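Local coordinates for protein putative aspartyl-tRNA synthetase (Leishmania major, PDB 6OD8) that probably attaches L-aspartate to its cognate tRNA(Asp) at the expense of ATP, as a dimeric class II aminoacyl-tRNA synthetase, at residues R92-T97 with D211-A216; S454-Y459 with R468-Y473; Q233-K238 with R289-G294. All coordinates share one frame; numbering follows the deposited sequence.

Interaction 1 (R92-T97 with D211-A216)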
loop_
_atom_site.group_PDB
_atom_site.type_symbol
_atom_site.label_atom_id
_atom_site.label_comp_id
_atom_site.label_asym_id
_atom_site.label_seq_id
_atom_site.Cartn_x
_atom_site.Cartn_y
_atom_site.Cartn_z
ATOM N N ARG A 92 24.936 6.754 18.405
ATOM C CA ARG A 92 24.474 7.991 17.791
ATOM C C ARG A 92 23.083 8.300 18.335
ATOM O O ARG A 92 22.187 7.453 18.260
ATOM C CB ARG A 92 24.450 7.859 16.267
ATOM C CG ARG A 92 24.057 9.131 15.556
ATOM C CD ARG A 92 24.366 8.993 14.077
ATOM N NE ARG A 92 25.815 8.855 13.867
ATOM C CZ ARG A 92 26.387 8.622 12.686
ATOM N NH1 ARG A 92 25.628 8.495 11.601
ATOM N NH2 ARG A 92 27.722 8.512 12.594
ATOM N N ALA A 93 22.899 9.497 18.898
ATOM C CA ALA A 93 21.648 9.796 19.575
ATOM C C ALA A 93 21.362 11.292 19.544
ATOM O O ALA A 93 22.249 12.117 19.297
ATOM C CB ALA A 93 21.683 9.311 21.037
ATOM N N ARG A 94 20.100 11.612 19.841
ATOM C CA ARG A 94 19.638 12.972 20.098
ATOM C C ARG A 94 19.980 13.409 21.512
ATOM O O ARG A 94 19.858 12.634 22.460
ATOM C CB ARG A 94 18.115 13.057 19.930
ATOM C CG ARG A 94 17.640 12.900 18.513
ATOM C CD ARG A 94 17.380 14.243 17.876
ATOM N NE ARG A 94 16.713 14.081 16.582
ATOM C CZ ARG A 94 16.773 14.974 15.599
ATOM N NH1 ARG A 94 17.460 16.095 15.756
ATOM N NH2 ARG A 94 16.122 14.755 14.465
ATOM N N VAL A 95 20.361 14.671 21.657
ATOM C CA VAL A 95 20.546 15.286 22.968
ATOM C C VAL A 95 19.179 15.810 23.408
ATOM O O VAL A 95 18.704 16.829 22.908
ATOM C CB VAL A 95 21.589 16.402 22.921
ATOM C CG1 VAL A 95 21.739 17.057 24.283
ATOM C CG2 VAL A 95 22.950 15.862 22.414
ATOM N N SER A 96 18.533 15.107 24.342
ATOM C CA SER A 96 17.249 15.592 24.851
ATOM C C SER A 96 17.446 16.756 25.806
ATOM O O SER A 96 16.756 17.779 25.707
ATOM C CB SER A 96 16.487 14.478 25.573
ATOM O OG SER A 96 15.921 13.559 24.668
ATOM N N THR A 97 18.326 16.575 26.787
ATOM C CA THR A 97 18.674 17.601 27.750
ATOM C C THR A 97 20.174 17.526 27.989
ATOM O O THR A 97 20.809 16.491 27.751
ATOM C CB THR A 97 17.939 17.430 29.085
ATOM O OG1 THR A 97 18.346 16.192 29.685
ATOM C CG2 THR A 97 16.422 17.429 28.888
ATOM N N ASP A 211 7.423 17.611 16.173
ATOM C CA ASP A 211 6.329 16.923 16.864
ATOM C C ASP A 211 6.479 15.411 16.803
ATOM O O ASP A 211 6.182 14.708 17.780
ATOM C CB ASP A 211 4.983 17.312 16.258
ATOM C CG ASP A 211 3.843 16.458 16.821
ATOM O OD1 ASP A 211 3.438 16.702 17.973
ATOM O OD2 ASP A 211 3.427 15.493 16.151
ATOM N N LEU A 212 6.908 14.879 15.652
ATOM C CA LEU A 212 6.959 13.434 15.509
ATOM C C LEU A 212 7.936 12.799 16.489
ATOM O O LEU A 212 7.870 11.588 16.705
ATOM C CB LEU A 212 7.339 13.046 14.067
ATOM C CG LEU A 212 6.303 13.301 12.961
ATOM C CD1 LEU A 212 6.920 13.145 11.559
ATOM C CD2 LEU A 212 5.092 12.364 13.123
ATOM N N ARG A 213 8.864 13.577 17.055
ATOM C CA ARG A 213 9.846 13.039 17.986
ATOM C C ARG A 213 9.251 12.710 19.353
ATOM O O ARG A 213 9.915 12.033 20.141
ATOM C CB ARG A 213 11.010 14.033 18.150
ATOM C CG ARG A 213 11.664 14.413 16.823
ATOM C CD ARG A 213 12.700 15.547 16.993
ATOM N NE ARG A 213 13.015 16.101 15.673
ATOM C CZ ARG A 213 13.934 17.024 15.434
ATOM N NH1 ARG A 213 14.667 17.531 16.426
ATOM N NH2 ARG A 213 14.120 17.429 14.190
ATOM N N THR A 214 8.045 13.188 19.663
ATOM C CA THR A 214 7.426 12.888 20.944
ATOM C C THR A 214 6.993 11.426 20.993
ATOM O O THR A 214 6.796 10.777 19.964
ATOM C CB THR A 214 6.209 13.797 21.214
ATOM O OG1 THR A 214 5.187 13.508 20.264
ATOM C CG2 THR A 214 6.590 15.283 21.112
ATOM N N LEU A 215 6.879 10.900 22.218
ATOM C CA LEU A 215 6.508 9.495 22.385
ATOM C C LEU A 215 5.176 9.198 21.729
ATOM O O LEU A 215 5.052 8.241 20.956
ATOM C CB LEU A 215 6.439 9.127 23.878
ATOM C CG LEU A 215 7.747 9.074 24.657
ATOM C CD1 LEU A 215 7.444 8.840 26.148
ATOM C CD2 LEU A 215 8.594 7.972 24.116
ATOM N N ALA A 216 4.154 9.998 22.045
ATOM C CA ALA A 216 2.807 9.683 21.574
ATOM C C ALA A 216 2.700 9.819 20.065
ATOM O O ALA A 216 2.131 8.952 19.391
ATOM C CB ALA A 216 1.771 10.581 22.272
#

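Interaction 2 (S454-Y459 with R468-Y473)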
loop_
_atom_site.group_PDB
_atom_site.type_symbol
_atom_site.label_atom_id
_atom_site.label_comp_id
_atom_site.label_asym_id
_atom_site.label_seq_id
_atom_site.Cartn_x
_atom_site.Cartn_y
_atom_site.Cartn_z
ATOM N N SER A 454 -32.792 5.828 0.613
ATOM C CA SER A 454 -32.580 7.258 0.440
ATOM C C SER A 454 -31.214 7.718 0.940
ATOM O O SER A 454 -30.741 8.778 0.515
ATOM C CB SER A 454 -33.694 8.031 1.154
ATOM O OG SER A 454 -33.588 7.826 2.551
ATOM N N ALA A 455 -30.560 6.946 1.810
ATOM C CA ALA A 455 -29.260 7.318 2.364
ATOM C C ALA A 455 -28.063 6.726 1.611
ATOM O O ALA A 455 -26.914 6.957 2.018
ATOM C CB ALA A 455 -29.186 6.901 3.838
ATOM N N ARG A 456 -28.285 5.968 0.545
ATOM C CA ARG A 456 -27.224 5.199 -0.087
ATOM C C ARG A 456 -27.021 5.620 -1.536
ATOM O O ARG A 456 -27.954 6.102 -2.191
ATOM C CB ARG A 456 -27.533 3.694 -0.039
ATOM C CG ARG A 456 -27.589 3.138 1.369
ATOM C CD ARG A 456 -26.427 3.630 2.230
ATOM N NE ARG A 456 -25.763 2.507 2.862
ATOM C CZ ARG A 456 -24.994 2.575 3.946
ATOM N NH1 ARG A 456 -24.792 3.729 4.561
ATOM N NH2 ARG A 456 -24.438 1.470 4.413
ATOM N N PRO A 457 -25.809 5.422 -2.069
ATOM C CA PRO A 457 -25.501 5.806 -3.452
ATOM C C PRO A 457 -26.281 4.995 -4.476
ATOM O O PRO A 457 -26.851 3.944 -4.185
ATOM C CB PRO A 457 -23.993 5.500 -3.563
ATOM C CG PRO A 457 -23.490 5.464 -2.205
ATOM C CD PRO A 457 -24.611 4.968 -1.343
ATOM N N PHE A 458 -26.237 5.482 -5.724
ATOM C CA PHE A 458 -27.027 4.903 -6.808
ATOM C C PHE A 458 -26.618 3.464 -7.117
ATOM O O PHE A 458 -27.430 2.695 -7.641
ATOM C CB PHE A 458 -26.915 5.780 -8.078
ATOM C CG PHE A 458 -25.543 5.774 -8.707
ATOM C CD1 PHE A 458 -25.262 4.933 -9.778
ATOM C CD2 PHE A 458 -24.527 6.586 -8.212
ATOM C CE1 PHE A 458 -23.998 4.902 -10.341
ATOM C CE2 PHE A 458 -23.248 6.566 -8.774
ATOM C CZ PHE A 458 -22.985 5.723 -9.840
ATOM N N TYR A 459 -25.369 3.086 -6.837
ATOM C CA TYR A 459 -24.889 1.734 -7.135
ATOM C C TYR A 459 -25.218 0.704 -6.042
ATOM O O TYR A 459 -24.803 -0.451 -6.158
ATOM C CB TYR A 459 -23.375 1.740 -7.389
ATOM C CG TYR A 459 -22.542 2.509 -6.384
ATOM C CD1 TYR A 459 -22.223 1.960 -5.140
ATOM C CD2 TYR A 459 -22.068 3.780 -6.678
ATOM C CE1 TYR A 459 -21.477 2.662 -4.225
ATOM C CE2 TYR A 459 -21.291 4.489 -5.760
ATOM C CZ TYR A 459 -21.013 3.925 -4.545
ATOM O OH TYR A 459 -20.274 4.600 -3.608
ATOM N N ARG A 468 -37.572 0.146 0.106
ATOM C CA ARG A 468 -37.232 1.246 1.003
ATOM C C ARG A 468 -35.837 1.082 1.589
ATOM O O ARG A 468 -35.250 2.067 2.053
ATOM C CB ARG A 468 -38.247 1.358 2.153
ATOM C CG ARG A 468 -39.667 1.751 1.753
ATOM C CD ARG A 468 -40.611 1.737 2.971
ATOM N NE ARG A 468 -40.547 0.460 3.684
ATOM C CZ ARG A 468 -41.100 0.221 4.872
ATOM N NH1 ARG A 468 -41.780 1.175 5.497
ATOM N NH2 ARG A 468 -40.978 -0.977 5.434
ATOM N N PHE A 469 -35.304 -0.142 1.606
ATOM C CA PHE A 469 -34.026 -0.449 2.232
ATOM C C PHE A 469 -33.085 -1.085 1.214
ATOM O O PHE A 469 -33.480 -1.450 0.100
ATOM C CB PHE A 469 -34.216 -1.356 3.462
ATOM C CG PHE A 469 -35.095 -0.740 4.539
ATOM C CD1 PHE A 469 -34.563 0.162 5.455
ATOM C CD2 PHE A 469 -36.455 -1.054 4.621
ATOM C CE1 PHE A 469 -35.363 0.738 6.446
ATOM C CE2 PHE A 469 -37.269 -0.475 5.607
ATOM C CZ PHE A 469 -36.722 0.423 6.525
ATOM N N THR A 470 -31.822 -1.227 1.624
ATOM C CA THR A 470 -30.763 -1.680 0.733
ATOM C C THR A 470 -29.977 -2.802 1.383
ATOM O O THR A 470 -29.993 -2.997 2.606
ATOM C CB THR A 470 -29.798 -0.538 0.370
ATOM O OG1 THR A 470 -29.276 0.033 1.581
ATOM C CG2 THR A 470 -30.529 0.539 -0.440
ATOM N N ASN A 471 -29.290 -3.547 0.523
ATOM C CA ASN A 471 -28.387 -4.612 0.933
ATOM C C ASN A 471 -27.060 -3.977 1.338
ATOM O O ASN A 471 -26.052 -4.092 0.644
ATOM C CB ASN A 471 -28.186 -5.593 -0.214
ATOM C CG ASN A 471 -29.439 -6.357 -0.551
ATOM O OD1 ASN A 471 -30.318 -6.506 0.294
ATOM N ND2 ASN A 471 -29.523 -6.861 -1.786
ATOM N N SER A 472 -27.072 -3.312 2.494
ATOM C CA SER A 472 -25.926 -2.493 2.887
ATOM C C SER A 472 -25.848 -2.417 4.407
ATOM O O SER A 472 -26.823 -2.690 5.102
ATOM C CB SER A 472 -26.035 -1.085 2.304
ATOM O OG SER A 472 -27.107 -0.385 2.899
ATOM N N TYR A 473 -24.680 -2.021 4.917
ATOM C CA TYR A 473 -24.505 -1.870 6.360
ATOM C C TYR A 473 -23.487 -0.763 6.622
ATOM O O TYR A 473 -22.686 -0.404 5.752
ATOM C CB TYR A 473 -24.044 -3.192 7.018
ATOM C CG TYR A 473 -22.656 -3.559 6.555
ATOM C CD1 TYR A 473 -21.522 -3.030 7.185
ATOM C CD2 TYR A 473 -22.472 -4.379 5.446
ATOM C CE1 TYR A 473 -20.234 -3.315 6.724
ATOM C CE2 TYR A 473 -21.189 -4.683 4.976
ATOM C CZ TYR A 473 -20.080 -4.149 5.615
ATOM O OH TYR A 473 -18.823 -4.445 5.138
HETATM O O HOH W 1 -35.540 4.811 2.005
#

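Interaction 3 (Q233-K238 with R289-G294)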
loop_
_atom_site.group_PDB
_atom_site.type_symbol
_atom_site.label_atom_id
_atom_site.label_comp_id
_atom_site.label_asym_id
_atom_site.label_seq_id
_atom_site.Cartn_x
_atom_site.Cartn_y
_atom_site.Cartn_z
ATOM N N GLN A 233 -2.254 -8.042 5.221
ATOM C CA GLN A 233 -1.917 -9.450 5.444
ATOM C C GLN A 233 -3.158 -10.314 5.562
ATOM O O GLN A 233 -3.181 -11.439 5.055
ATOM C CB GLN A 233 -1.044 -9.627 6.685
ATOM C CG GLN A 233 -0.430 -11.018 6.730
ATOM C CD GLN A 233 0.322 -11.379 5.439
ATOM O OE1 GLN A 233 1.240 -10.665 5.019
ATOM N NE2 GLN A 233 -0.071 -12.489 4.806
ATOM N N PHE A 234 -4.187 -9.833 6.261
ATOM C CA PHE A 234 -5.437 -10.588 6.313
ATOM C C PHE A 234 -5.942 -10.901 4.913
ATOM O O PHE A 234 -6.341 -12.033 4.617
ATOM C CB PHE A 234 -6.510 -9.820 7.082
ATOM C CG PHE A 234 -7.855 -10.527 7.091
ATOM C CD1 PHE A 234 -8.119 -11.522 8.032
ATOM C CD2 PHE A 234 -8.831 -10.229 6.145
ATOM C CE1 PHE A 234 -9.352 -12.206 8.042
ATOM C CE2 PHE A 234 -10.060 -10.906 6.142
ATOM C CZ PHE A 234 -10.325 -11.887 7.091
ATOM N N LEU A 235 -5.958 -9.892 4.042
ATOM C CA LEU A 235 -6.596 -10.054 2.738
ATOM C C LEU A 235 -5.733 -10.878 1.786
ATOM O O LEU A 235 -6.248 -11.691 1.009
ATOM C CB LEU A 235 -6.893 -8.659 2.163
ATOM C CG LEU A 235 -7.893 -7.871 3.036
ATOM C CD1 LEU A 235 -7.834 -6.372 2.662
ATOM C CD2 LEU A 235 -9.311 -8.418 2.896
ATOM N N ILE A 236 -4.418 -10.674 1.822
ATOM C CA ILE A 236 -3.505 -11.558 1.092
ATOM C C ILE A 236 -3.716 -13.011 1.503
ATOM O O ILE A 236 -3.740 -13.906 0.652
ATOM C CB ILE A 236 -2.040 -11.110 1.319
ATOM C CG1 ILE A 236 -1.763 -9.795 0.601
ATOM C CG2 ILE A 236 -1.042 -12.204 0.880
ATOM C CD1 ILE A 236 -0.498 -9.089 1.108
ATOM N N ASP A 237 -3.836 -13.270 2.816
ATOM C CA ASP A 237 -4.099 -14.618 3.321
ATOM C C ASP A 237 -5.370 -15.200 2.730
ATOM O O ASP A 237 -5.480 -16.420 2.580
ATOM C CB ASP A 237 -4.261 -14.624 4.853
ATOM C CG ASP A 237 -2.949 -14.559 5.613
ATOM O OD1 ASP A 237 -1.867 -14.638 4.999
ATOM O OD2 ASP A 237 -3.026 -14.411 6.858
ATOM N N LYS A 238 -6.369 -14.350 2.459
ATOM C CA LYS A 238 -7.641 -14.762 1.885
ATOM C C LYS A 238 -7.671 -14.619 0.364
ATOM O O LYS A 238 -8.761 -14.587 -0.220
ATOM C CB LYS A 238 -8.782 -13.953 2.507
ATOM C CG LYS A 238 -8.854 -14.021 4.027
ATOM C CD LYS A 238 -9.455 -15.329 4.479
ATOM C CE LYS A 238 -9.572 -15.398 5.989
ATOM N NZ LYS A 238 -10.113 -16.724 6.401
ATOM N N ARG A 289 -11.280 -11.049 -6.220
ATOM C CA ARG A 289 -11.216 -10.364 -4.925
ATOM C C ARG A 289 -10.080 -9.355 -4.976
ATOM O O ARG A 289 -8.963 -9.778 -5.304
ATOM C CB ARG A 289 -10.916 -11.357 -3.788
ATOM C CG ARG A 289 -11.939 -12.460 -3.521
ATOM C CD ARG A 289 -11.347 -13.547 -2.608
ATOM N NE ARG A 289 -10.561 -14.521 -3.366
ATOM C CZ ARG A 289 -11.107 -15.495 -4.094
ATOM N NH1 ARG A 289 -12.424 -15.629 -4.146
ATOM N NH2 ARG A 289 -10.348 -16.333 -4.758
ATOM N N VAL A 290 -10.319 -8.087 -4.609
ATOM C CA VAL A 290 -9.274 -7.069 -4.701
ATOM C C VAL A 290 -9.255 -6.202 -3.450
ATOM O O VAL A 290 -10.256 -6.024 -2.767
ATOM C CB VAL A 290 -9.437 -6.150 -5.942
ATOM C CG1 VAL A 290 -9.272 -6.939 -7.233
ATOM C CG2 VAL A 290 -10.823 -5.435 -5.934
ATOM N N PHE A 291 -8.101 -5.597 -3.201
ATOM C CA PHE A 291 -8.016 -4.519 -2.238
ATOM C C PHE A 291 -7.100 -3.443 -2.790
ATOM O O PHE A 291 -6.276 -3.684 -3.677
ATOM C CB PHE A 291 -7.528 -5.001 -0.867
ATOM C CG PHE A 291 -6.053 -5.398 -0.836
ATOM C CD1 PHE A 291 -5.052 -4.429 -0.682
ATOM C CD2 PHE A 291 -5.684 -6.733 -0.948
ATOM C CE1 PHE A 291 -3.678 -4.794 -0.636
ATOM C CE2 PHE A 291 -4.312 -7.103 -0.915
ATOM C CZ PHE A 291 -3.330 -6.130 -0.758
ATOM N N GLU A 292 -7.254 -2.240 -2.248
ATOM C CA GLU A 292 -6.391 -1.135 -2.620
ATOM C C GLU A 292 -6.100 -0.292 -1.390
ATOM O O GLU A 292 -6.970 -0.076 -0.547
ATOM C CB GLU A 292 -7.028 -0.271 -3.733
ATOM C CG GLU A 292 -6.156 0.928 -4.139
ATOM C CD GLU A 292 -6.437 1.452 -5.546
ATOM O OE1 GLU A 292 -7.468 1.104 -6.169
ATOM O OE2 GLU A 292 -5.624 2.252 -6.021
ATOM N N VAL A 293 -4.874 0.207 -1.299
ATOM C CA VAL A 293 -4.482 1.132 -0.241
ATOM C C VAL A 293 -3.917 2.353 -0.945
ATOM O O VAL A 293 -2.915 2.241 -1.651
ATOM C CB VAL A 293 -3.436 0.526 0.712
ATOM C CG1 VAL A 293 -3.024 1.560 1.795
ATOM C CG2 VAL A 293 -3.947 -0.750 1.346
ATOM N N GLY A 294 -4.579 3.497 -0.817
ATOM C CA GLY A 294 -4.089 4.661 -1.508
ATOM C C GLY A 294 -4.834 5.920 -1.142
ATOM O O GLY A 294 -5.813 5.895 -0.387
#

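Interaction 1 (R92-T97 with D211-A216)
R94 and R213 meet guanidinium on guanidinium, the two flat groups stacked with centres 3.5 Å apart and planes 22° from parallel. NH2 of R94 sits 3.3 Å above the R213 plane, over its centre, while NH1 of R213 lies nearer the rim of the R94 group, 3.2 Å above its plane. The NH1–NH1 separation, between R94 and R213, is likewise 3.2 Å, but both atoms are donors and no hydrogen bond joins them. Their aliphatic portions cross at about a right angle: R213 runs extended from CG to NE, whereas R94 bends at chi2 (-98°) to lay its head flat on its partner.

The closeness of two like charges is probably eased by the acceptors around the N-H groups. E140 takes a salt bridge from R213 NH1 and offers its backbone O to R94 NH1. In the second subunit, D286 is salt-bridged to R94 NE, L518 O accepts from R213 NH1 and G519 O from R94 NH2. Arginine suits both places, since its planar head can stack through a face while donating around its edge.

This buried pair is the tight part; the rest of the two segments stands well apart, the CA atoms of R94 and R213 being 10.0 Å from each other. S96 and T97 are partly exposed and form a classic beta bulge opposite V108. On the other segment, a type I turn from D211 to T214 leads into the next helix, with T214 as its N-cap.

The stack thus joins the OB-fold domain to the class II synthetase domain beside the dimer interface. Strand 88-100 is flanked by strands 104-111 and 142-151, and R213 projects toward it from the turn between helices 208-211 and 215-237, touching R110 of strand 104-111.

Interaction 2 (S454-Y459 with R468-Y473)
R456 reaches from its loop and touches T470, S472 and Y473 in turn. Its CB points toward the other segment, and CG passes 3.5 Å from T470 OG1. CD then lies 4.1 Å from S472 OG, and bends at chi2 and chi3 (-129°) bring the head to the start of the strand. NE donates to S472 OG at 3.2 Å, a bent bond (138°) whose acceptor is tilted out of the guanidinium plane. At the tip, NH2 approaches Y473 O at 2.9 Å from the edge of the guanidinium, but the poor angle leaves that bond weak. The stronger partner of NH2 is D474, in a salt bridge, while F451 makes a cation-pi contact with R456. A long side chain with several donors suits this place, because it can reach all these acceptors from the loop.

The two hydroxyls are coupled: S472 OG gives its proton to T470 OG1 at 2.6 Å, and still accepts from the arginine. Short hydroxyl side chains suit such a relay, and T470 OG1 in turn bonds to the carbonyl of F451. Nearer the surface, a water bridges S454 N and R468 O.

The contact closes the loop linking strands 445-449 and 472-477, neighbours in the antiparallel part of the large catalytic-domain sheet. Helix 325-342 packs against Y473, and helix 492-501 against F458 and Y459.

Interaction 3 (Q233-K238 with R289-G294)
L235 and I236 pack on F291, whose ring rises from the strand to meet the last turn of the helix. L235 CD1 touches F291 CB at 3.8 Å, and L235 CB lies 3.9 Å from CD2 of the same ring. I236 sets out to one side of the strand, yet its CG1 comes back to within 4.0 Å of F291 CE2. F291 CG lies between backbone N and carbonyl carbon (chi1 71°), which turns the ring toward the helix, where both aliphatic chains cross it at a slant. At the helix end K238 O stands 3.6 Å from R289 NE without a hydrogen bond; in the conformer described, one of two, R289 NH2 forms a salt bridge with D239, so this end is less certain.

Around this first shell, F231, R232 and F240 also touch F291, while V316 of strand 310-319 meets L235. Backbone bonds of R289 and F291 to C241 and I243 fix the strand beside strand 241-242. On the helix, Q233 NE2 bonds to D237 OD1 at 2.8 Å. I236 also packs on Q229 of the second subunit.

Helix 215-237 and strand 289-297 are consistent with the motif 1 helix and first motif 2 strand of class II synthetases, strand 310-319 being the second. With no hydrogen bond between the segments, their cohesion is mainly hydrophobic: branched aliphatic residues and a broad ring make the contact, and charged groups stay at its margin.

Overall arrangement
Interactions 1 and 3 both use helix 215-237, the first at the turn leading into its start and the second at its end, about 35 Å apart between centres, and both touch the second subunit. Interactions 2 and 3 instead share the large catalytic sheet, on different strands, their centres about 25 Å apart. Interaction 1 is the buried joint between domains, where stacked cations are surrounded by acceptors from both subunits, which probably offset their charge. Interaction 2 is largely buried, with R456 partly exposed, and mainly polar, holding a loop to the strand that follows it. Interaction 3, partly buried, is apolar at its centre with charged residues at its edge, as befits a helix lying on a sheet.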